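Local atomic coordinates of dihydrodipicolinate synthase (Rhodopseudomonas palustris, PDB entry 3DZ1), a protein that probably catalyses the condensation of pyruvate with aspartate semialdehyde to 4-hydroxy-tetrahydrodipicolinate in lysine biosynthesis. Residues 18-23 against 52-57; 264-269 against 273-278. All blocks are in the same frame, centred on the assembly; numbering follows the deposited sequence.

Contact 1: residues 18-23 against 52-57; sequences TPFHDD and LGEAPK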
ATOM      1  N   THR A  18      10.481  25.035  -7.951  1.00  8.54           N
ATOM      2  CA  THR A  18       9.801  26.323  -7.977  1.00 10.52           C
ATOM      3  C   THR A  18      10.504  27.159  -6.913  1.00 10.85           C
ATOM      4  O   THR A  18      10.453  26.828  -5.729  1.00 12.00           O
ATOM      5  CB  THR A  18       8.301  26.182  -7.641  1.00  9.39           C
ATOM      6  OG1 THR A  18       7.653  25.451  -8.688  1.00  8.35           O
ATOM      7  CG2 THR A  18       7.642  27.551  -7.508  1.00  8.65           C
ATOM      8  N   PRO A  19      11.197  28.233  -7.324  1.00 12.24           N
ATOM      9  CA  PRO A  19      11.921  29.113  -6.400  1.00 13.60           C
ATOM     10  C   PRO A  19      11.003  29.897  -5.468  1.00 14.21           C
ATOM     11  O   PRO A  19      10.084  30.570  -5.926  1.00 13.21           O
ATOM     12  CB  PRO A  19      12.694  30.049  -7.337  1.00 13.77           C
ATOM     13  CG  PRO A  19      12.811  29.271  -8.606  1.00 14.31           C
ATOM     14  CD  PRO A  19      11.453  28.635  -8.718  1.00 12.76           C
ATOM     15  N   PHE A  20      11.263  29.806  -4.166  1.00 15.20           N
ATOM     16  CA  PHE A  20      10.478  30.524  -3.162  1.00 17.69           C
ATOM     17  C   PHE A  20      11.393  31.351  -2.268  1.00 18.47           C
ATOM     18  O   PHE A  20      12.576  31.044  -2.107  1.00 16.04           O
ATOM     19  CB  PHE A  20       9.735  29.562  -2.226  1.00 21.04           C
ATOM     20  CG  PHE A  20       8.694  28.719  -2.893  1.00 23.81           C
ATOM     21  CD1 PHE A  20       7.599  29.301  -3.522  1.00 25.54           C
ATOM     22  CD2 PHE A  20       8.784  27.332  -2.848  1.00 24.18           C
ATOM     23  CE1 PHE A  20       6.605  28.510  -4.091  1.00 25.84           C
ATOM     24  CE2 PHE A  20       7.798  26.535  -3.415  1.00 24.79           C
ATOM     25  CZ  PHE A  20       6.706  27.126  -4.036  1.00 25.36           C
ATOM     26  N   HIS A  21      10.835  32.404  -1.687  1.00 20.85           N
ATOM     27  CA  HIS A  21      11.577  33.211  -0.737  1.00 23.44           C
ATOM     28  C   HIS A  21      11.151  32.590   0.593  1.00 24.24           C
ATOM     29  O   HIS A  21      10.324  31.679   0.614  1.00 22.30           O
ATOM     30  CB  HIS A  21      11.163  34.681  -0.821  1.00 25.98           C
ATOM     31  CG  HIS A  21      11.682  35.383  -2.038  1.00 27.66           C
ATOM     32  ND1 HIS A  21      13.028  35.484  -2.320  1.00 30.75           N
ATOM     33  CD2 HIS A  21      11.038  36.025  -3.042  1.00 29.48           C
ATOM     34  CE1 HIS A  21      13.191  36.159  -3.444  1.00 30.72           C
ATOM     35  NE2 HIS A  21      11.999  36.500  -3.901  1.00 30.15           N
ATOM     36  N   ASP A  22      11.698  33.070   1.699  1.00 26.06           N
ATOM     37  CA  ASP A  22      11.367  32.509   3.005  1.00 28.96           C
ATOM     38  C   ASP A  22       9.895  32.637   3.414  1.00 29.92           C
ATOM     39  O   ASP A  22       9.359  31.767   4.105  1.00 29.28           O
ATOM     40  CB  ASP A  22      12.278  33.141   4.050  1.00 31.47           C
ATOM     41  CG  ASP A  22      13.746  33.008   3.680  1.00 34.01           C
ATOM     42  OD1 ASP A  22      14.302  31.896   3.821  1.00 33.52           O
ATOM     43  OD2 ASP A  22      14.336  34.013   3.229  1.00 34.63           O
ATOM     44  N   ASP A  23       9.239  33.709   2.983  1.00 30.73           N
ATOM     45  CA  ASP A  23       7.831  33.910   3.311  1.00 32.18           C
ATOM     46  C   ASP A  23       6.953  32.966   2.486  1.00 31.36           C
ATOM     47  O   ASP A  23       5.735  32.899   2.678  1.00 31.79           O
ATOM     48  CB  ASP A  23       7.428  35.364   3.046  1.00 36.34           C
ATOM     49  CG  ASP A  23       7.830  35.836   1.661  1.00 39.69           C
ATOM     50  OD1 ASP A  23       7.626  35.076   0.695  1.00 42.47           O
ATOM     51  OD2 ASP A  23       8.341  36.970   1.532  1.00 42.72           O
ATOM     52  N   LEU A  52       8.224  17.679  -7.960  1.00 16.49           N
ATOM     53  CA  LEU A  52       9.528  18.297  -7.754  1.00 17.75           C
ATOM     54  C   LEU A  52       9.480  19.818  -7.750  1.00 16.96           C
ATOM     55  O   LEU A  52      10.359  20.469  -7.182  1.00 14.65           O
ATOM     56  CB  LEU A  52      10.524  17.799  -8.803  1.00 19.06           C
ATOM     57  CG  LEU A  52      10.895  16.313  -8.693  1.00 23.61           C
ATOM     58  CD1 LEU A  52      12.006  15.992  -9.680  1.00 25.99           C
ATOM     59  CD2 LEU A  52      11.353  15.990  -7.284  1.00 23.88           C
ATOM     60  N   GLY A  53       8.454  20.380  -8.383  1.00 15.46           N
ATOM     61  CA  GLY A  53       8.297  21.823  -8.415  1.00 14.35           C
ATOM     62  C   GLY A  53       7.343  22.262  -7.316  1.00 14.67           C
ATOM     63  O   GLY A  53       6.884  23.405  -7.291  1.00 14.87           O
ATOM     64  N   GLU A  54       7.047  21.337  -6.404  1.00 13.85           N
ATOM     65  CA  GLU A  54       6.146  21.591  -5.280  1.00 14.46           C
ATOM     66  C   GLU A  54       4.791  22.137  -5.729  1.00 14.79           C
ATOM     67  O   GLU A  54       4.165  22.930  -5.023  1.00 13.96           O
ATOM     68  CB  GLU A  54       6.800  22.565  -4.292  1.00 15.07           C
ATOM     69  CG  GLU A  54       8.108  22.055  -3.698  1.00 15.46           C
ATOM     70  CD  GLU A  54       8.788  23.079  -2.800  1.00 17.74           C
ATOM     71  OE1 GLU A  54       8.313  23.298  -1.662  1.00 14.47           O
ATOM     72  OE2 GLU A  54       9.798  23.671  -3.238  1.00 12.97           O
ATOM     73  N   ALA A  55       4.338  21.702  -6.900  1.00 14.75           N
ATOM     74  CA  ALA A  55       3.055  22.154  -7.431  1.00 17.02           C
ATOM     75  C   ALA A  55       1.900  21.913  -6.451  1.00 18.07           C
ATOM     76  O   ALA A  55       0.981  22.726  -6.355  1.00 17.85           O
ATOM     77  CB  ALA A  55       2.762  21.466  -8.755  1.00 16.20           C
ATOM     78  N   PRO A  56       1.927  20.789  -5.715  1.00 19.82           N
ATOM     79  CA  PRO A  56       0.831  20.546  -4.772  1.00 21.00           C
ATOM     80  C   PRO A  56       0.734  21.626  -3.693  1.00 20.84           C
ATOM     81  O   PRO A  56      -0.302  21.760  -3.039  1.00 22.22           O
ATOM     82  CB  PRO A  56       1.175  19.179  -4.193  1.00 20.18           C
ATOM     83  CG  PRO A  56       1.853  18.499  -5.342  1.00 20.75           C
ATOM     84  CD  PRO A  56       2.765  19.585  -5.863  1.00 19.83           C
ATOM     85  N   LYS A  57       1.809  22.397  -3.523  1.00 19.76           N
ATOM     86  CA  LYS A  57       1.868  23.458  -2.514  1.00 17.94           C
ATOM     87  C   LYS A  57       1.488  24.838  -3.050  1.00 17.98           C
ATOM     88  O   LYS A  57       1.543  25.830  -2.318  1.00 15.92           O
ATOM     89  CB  LYS A  57       3.278  23.536  -1.916  1.00 20.20           C
ATOM     90  CG  LYS A  57       3.807  22.220  -1.376  1.00 20.50           C
ATOM     91  CD  LYS A  57       5.213  22.396  -0.819  1.00 23.38           C
ATOM     92  CE  LYS A  57       5.802  21.078  -0.355  1.00 22.86           C
ATOM     93  NZ  LYS A  57       7.206  21.241   0.112  1.00 22.82           N
TER
HETATM   94  O   HOH W   1      10.519  23.143  -5.875  1.00 11.65           O
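Thr18 and Phe20 meet Gly53 and Glu54 where two strand-to-helix loops of the TIM barrel approach each other, one following strand 11-15 and the other strand 45-48. The contact is small and buried, and it illustrates how a hydroxyl bond, a ring edge and a water can together join neighbouring βα loops. Thr18 holds OG1 beside its backbone N (chi1 -67°), which aims the hydroxyl at the 52-57 loop: OG1 donates to Gly53 O over 2.6 Å, in the carbonyl plane and on a lone pair. The Phe20 ring does not stack on Glu54. Instead it presents its CE2 edge to the carboxylate, CE2 lying 3.5 Å from Glu54 OE2, with Glu54 CD in the ring plane and the two planes nearly perpendicular (88°). The ring edge, slightly positive in a phenyl group, is likely to suit an anionic neighbour. One face of the same ring lies under Thr18 O, offset toward the rim. Glu54 reaches this place on an extended chain, and both its oxygens are held. Lys266, outside the two loops, forms a salt bridge with OE2, while OE1 also accepts from Arg281 N. A water joins the loops a second time, accepting from Thr18 N at 2.8 Å and donating to Leu52 O at 3.0 Å and to Glu54 OE2 at 2.8 Å. Lys57, whose NZ also donates to Arg281 O and Pro283 O, completes the carboxylate's setting with a hydrogen-bonded salt bridge, NZ meeting Glu54 OE1 on the anti side, 2.9 Å away and 31° out of the carboxylate plane.

Contact 2: residues 264-269 against 273-278; sequences VRKYVL and GLLSSS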
ATOM      1  N   VAL A 264      18.283  19.178  -0.520  1.00 10.44           N
ATOM      2  CA  VAL A 264      19.648  19.121  -1.025  1.00 11.37           C
ATOM      3  C   VAL A 264      19.764  19.945  -2.302  1.00 10.27           C
ATOM      4  O   VAL A 264      20.690  20.743  -2.451  1.00  9.13           O
ATOM      5  CB  VAL A 264      20.090  17.666  -1.309  1.00 10.43           C
ATOM      6  CG1 VAL A 264      21.466  17.655  -1.974  1.00 10.66           C
ATOM      7  CG2 VAL A 264      20.139  16.878  -0.005  1.00 12.56           C
ATOM      8  N   ARG A 265      18.815  19.750  -3.215  1.00 10.45           N
ATOM      9  CA  ARG A 265      18.792  20.475  -4.488  1.00 10.98           C
ATOM     10  C   ARG A 265      18.773  21.982  -4.294  1.00 10.28           C
ATOM     11  O   ARG A 265      19.596  22.702  -4.852  1.00 10.26           O
ATOM     12  CB  ARG A 265      17.547  20.121  -5.304  1.00 12.64           C
ATOM     13  CG  ARG A 265      17.499  18.722  -5.867  1.00 20.04           C
ATOM     14  CD  ARG A 265      16.177  18.511  -6.598  1.00 18.74           C
ATOM     15  NE  ARG A 265      16.044  17.161  -7.132  1.00 23.47           N
ATOM     16  CZ  ARG A 265      16.014  16.059  -6.390  1.00 24.64           C
ATOM     17  NH1 ARG A 265      16.108  16.138  -5.075  1.00 27.55           N
ATOM     18  NH2 ARG A 265      15.886  14.873  -6.968  1.00 28.38           N
ATOM     19  N   LYS A 266      17.799  22.458  -3.527  1.00 11.07           N
ATOM     20  CA  LYS A 266      17.667  23.888  -3.296  1.00  9.81           C
ATOM     21  C   LYS A 266      18.852  24.487  -2.553  1.00 10.19           C
ATOM     22  O   LYS A 266      19.241  25.626  -2.815  1.00  8.55           O
ATOM     23  CB  LYS A 266      16.353  24.180  -2.570  1.00 10.92           C
ATOM     24  CG  LYS A 266      15.138  24.070  -3.499  1.00 13.80           C
ATOM     25  CD  LYS A 266      13.884  24.659  -2.871  1.00 13.97           C
ATOM     26  CE  LYS A 266      12.825  24.924  -3.927  1.00 14.76           C
ATOM     27  NZ  LYS A 266      11.641  25.626  -3.361  1.00 12.82           N
ATOM     28  N   TYR A 267      19.432  23.721  -1.635  1.00 10.06           N
ATOM     29  CA  TYR A 267      20.594  24.187  -0.890  1.00 10.22           C
ATOM     30  C   TYR A 267      21.754  24.429  -1.862  1.00 11.34           C
ATOM     31  O   TYR A 267      22.404  25.471  -1.825  1.00 10.48           O
ATOM     32  CB  TYR A 267      21.003  23.142   0.154  1.00 13.09           C
ATOM     33  CG  TYR A 267      22.340  23.416   0.811  1.00 15.85           C
ATOM     34  CD1 TYR A 267      22.510  24.500   1.670  1.00 18.58           C
ATOM     35  CD2 TYR A 267      23.443  22.599   0.556  1.00 15.77           C
ATOM     36  CE1 TYR A 267      23.749  24.766   2.261  1.00 18.71           C
ATOM     37  CE2 TYR A 267      24.684  22.855   1.139  1.00 16.27           C
ATOM     38  CZ  TYR A 267      24.830  23.940   1.989  1.00 17.27           C
ATOM     39  OH  TYR A 267      26.053  24.202   2.557  1.00 15.62           O
ATOM     40  N   VAL A 268      22.007  23.465  -2.740  1.00  8.34           N
ATOM     41  CA  VAL A 268      23.099  23.588  -3.702  1.00  8.77           C
ATOM     42  C   VAL A 268      22.844  24.656  -4.769  1.00  9.15           C
ATOM     43  O   VAL A 268      23.740  25.433  -5.104  1.00  7.73           O
ATOM     44  CB  VAL A 268      23.381  22.236  -4.398  1.00  8.71           C
ATOM     45  CG1 VAL A 268      24.474  22.407  -5.443  1.00  7.86           C
ATOM     46  CG2 VAL A 268      23.810  21.197  -3.364  1.00  9.67           C
ATOM     47  N   LEU A 269      21.627  24.701  -5.298  1.00  9.56           N
ATOM     48  CA  LEU A 269      21.301  25.686  -6.326  1.00 11.31           C
ATOM     49  C   LEU A 269      21.456  27.104  -5.780  1.00 11.46           C
ATOM     50  O   LEU A 269      21.763  28.034  -6.526  1.00 11.83           O
ATOM     51  CB  LEU A 269      19.875  25.468  -6.842  1.00 11.33           C
ATOM     52  CG  LEU A 269      19.676  24.183  -7.653  1.00 12.92           C
ATOM     53  CD1 LEU A 269      18.197  23.974  -7.947  1.00 12.04           C
ATOM     54  CD2 LEU A 269      20.474  24.273  -8.947  1.00 10.35           C
ATOM     55  N   GLY A 273      24.412  30.160  -6.657  1.00 11.51           N
ATOM     56  CA  GLY A 273      23.962  31.484  -7.048  1.00 14.06           C
ATOM     57  C   GLY A 273      22.749  31.538  -7.959  1.00 15.89           C
ATOM     58  O   GLY A 273      22.452  32.594  -8.520  1.00 15.31           O
ATOM     59  N   LEU A 274      22.042  30.418  -8.100  1.00 14.89           N
ATOM     60  CA  LEU A 274      20.867  30.358  -8.965  1.00 15.39           C
ATOM     61  C   LEU A 274      19.576  30.692  -8.222  1.00 15.17           C
ATOM     62  O   LEU A 274      18.642  31.240  -8.807  1.00 15.09           O
ATOM     63  CB  LEU A 274      20.765  28.971  -9.612  1.00 16.23           C
ATOM     64  CG  LEU A 274      22.003  28.579 -10.430  1.00 17.52           C
ATOM     65  CD1 LEU A 274      21.879  27.147 -10.917  1.00 15.36           C
ATOM     66  CD2 LEU A 274      22.165  29.540 -11.598  1.00 19.51           C
ATOM     67  N   LEU A 275      19.519  30.353  -6.939  1.00 14.12           N
ATOM     68  CA  LEU A 275      18.341  30.660  -6.130  1.00 14.70           C
ATOM     69  C   LEU A 275      18.725  31.690  -5.067  1.00 15.31           C
ATOM     70  O   LEU A 275      19.830  31.638  -4.526  1.00 16.27           O
ATOM     71  CB  LEU A 275      17.808  29.400  -5.430  1.00 14.32           C
ATOM     72  CG  LEU A 275      17.258  28.248  -6.275  1.00 15.39           C
ATOM     73  CD1 LEU A 275      16.715  27.154  -5.352  1.00 13.31           C
ATOM     74  CD2 LEU A 275      16.162  28.759  -7.188  1.00 14.72           C
ATOM     75  N   SER A 276      17.821  32.626  -4.784  1.00 16.27           N
ATOM     76  CA  SER A 276      18.054  33.642  -3.760  1.00 17.69           C
ATOM     77  C   SER A 276      17.882  32.984  -2.401  1.00 17.93           C
ATOM     78  O   SER A 276      18.597  33.296  -1.446  1.00 18.03           O
ATOM     79  CB  SER A 276      17.040  34.787  -3.880  1.00 17.78           C
ATOM     80  OG  SER A 276      17.251  35.542  -5.054  1.00 23.84           O
ATOM     81  N   SER A 277      16.914  32.074  -2.326  1.00 16.33           N
ATOM     82  CA  SER A 277      16.619  31.342  -1.103  1.00 15.54           C
ATOM     83  C   SER A 277      16.397  29.867  -1.408  1.00 16.10           C
ATOM     84  O   SER A 277      15.920  29.512  -2.486  1.00 15.30           O
ATOM     85  CB  SER A 277      15.366  31.908  -0.432  1.00 16.51           C
ATOM     86  OG  SER A 277      14.956  31.078   0.644  1.00 19.00           O
ATOM     87  N   SER A 278      16.742  29.016  -0.448  1.00 15.27           N
ATOM     88  CA  SER A 278      16.586  27.573  -0.590  1.00 15.73           C
ATOM     89  C   SER A 278      15.259  27.127   0.014  1.00 15.82           C
ATOM     90  O   SER A 278      14.989  25.937   0.139  1.00 15.63           O
ATOM     91  CB  SER A 278      17.732  26.852   0.120  1.00 17.26           C
ATOM     92  OG  SER A 278      17.760  27.192   1.497  1.00 19.89           O
TER
HETATM   93  O   HOH W   2      13.486  28.187  -3.146  1.00  9.40           O
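Leu269 does most of the work here, closing against Leu274 and Leu275 as helix 260-271 ends and the chain folds back along it. Its carbonyl is gripped twice: Leu274 N donates to Leu269 O at 2.9 Å, almost in line with the C=O bond, whereas Leu275 N lies 3.3 Å from the same oxygen and approaches from above the carbonyl plane, 55° out of it. The side chains follow the backbone. Leu269 CB packs on Leu275 CG at 3.9 Å; Leu269 and Leu274 cross obliquely, with Leu269 CD2 3.8 Å from Leu274 CD1. Leu275 CD1 then continues onto Lys266, meeting CG at 3.9 Å with the two side chains roughly at right angles. Lys266 sets CG anti to its carbonyl carbon (chi1 -75°) and extends beyond it, which leads CD past Ser278 O at 3.5 Å and carries NZ beyond the turn to the Glu54 carboxylate, Ala279 O, Thr18 O and a water that accepts from NZ and donates to Ser277 O. A methionine in place of Lys266 would probably leave the buried Glu54 carboxylate without this positive partner, and Ala279 O and Thr18 O without this donor. Gly273, at phi 81°, supplies the positive backbone angle that turns the chain, and with two bonds back into the last turn this helix terminus is a Schellman motif.

In the fold
From the N terminus, contact 1 comes first: it closes the loop that leaves strand 11-15, passes through helix 28-40 and strand 45-48, and ends before helix 60-73, so the first two βα units of the barrel are tied together at their loops. Contact 2 opens only after the rest of the barrel and closes a far shorter turn, at the end of helix 260-271. The two are in series, neither nesting nor crossing, yet their centres lie only 12 Å apart. Lys266 bridges them, with NZ 2.9 Å from Thr18 O, and Phe20 O packs on Ser277 CB. Helix 28-40 is a shared neighbour, with Leu34 touching Pro19, Leu274 and Leu275.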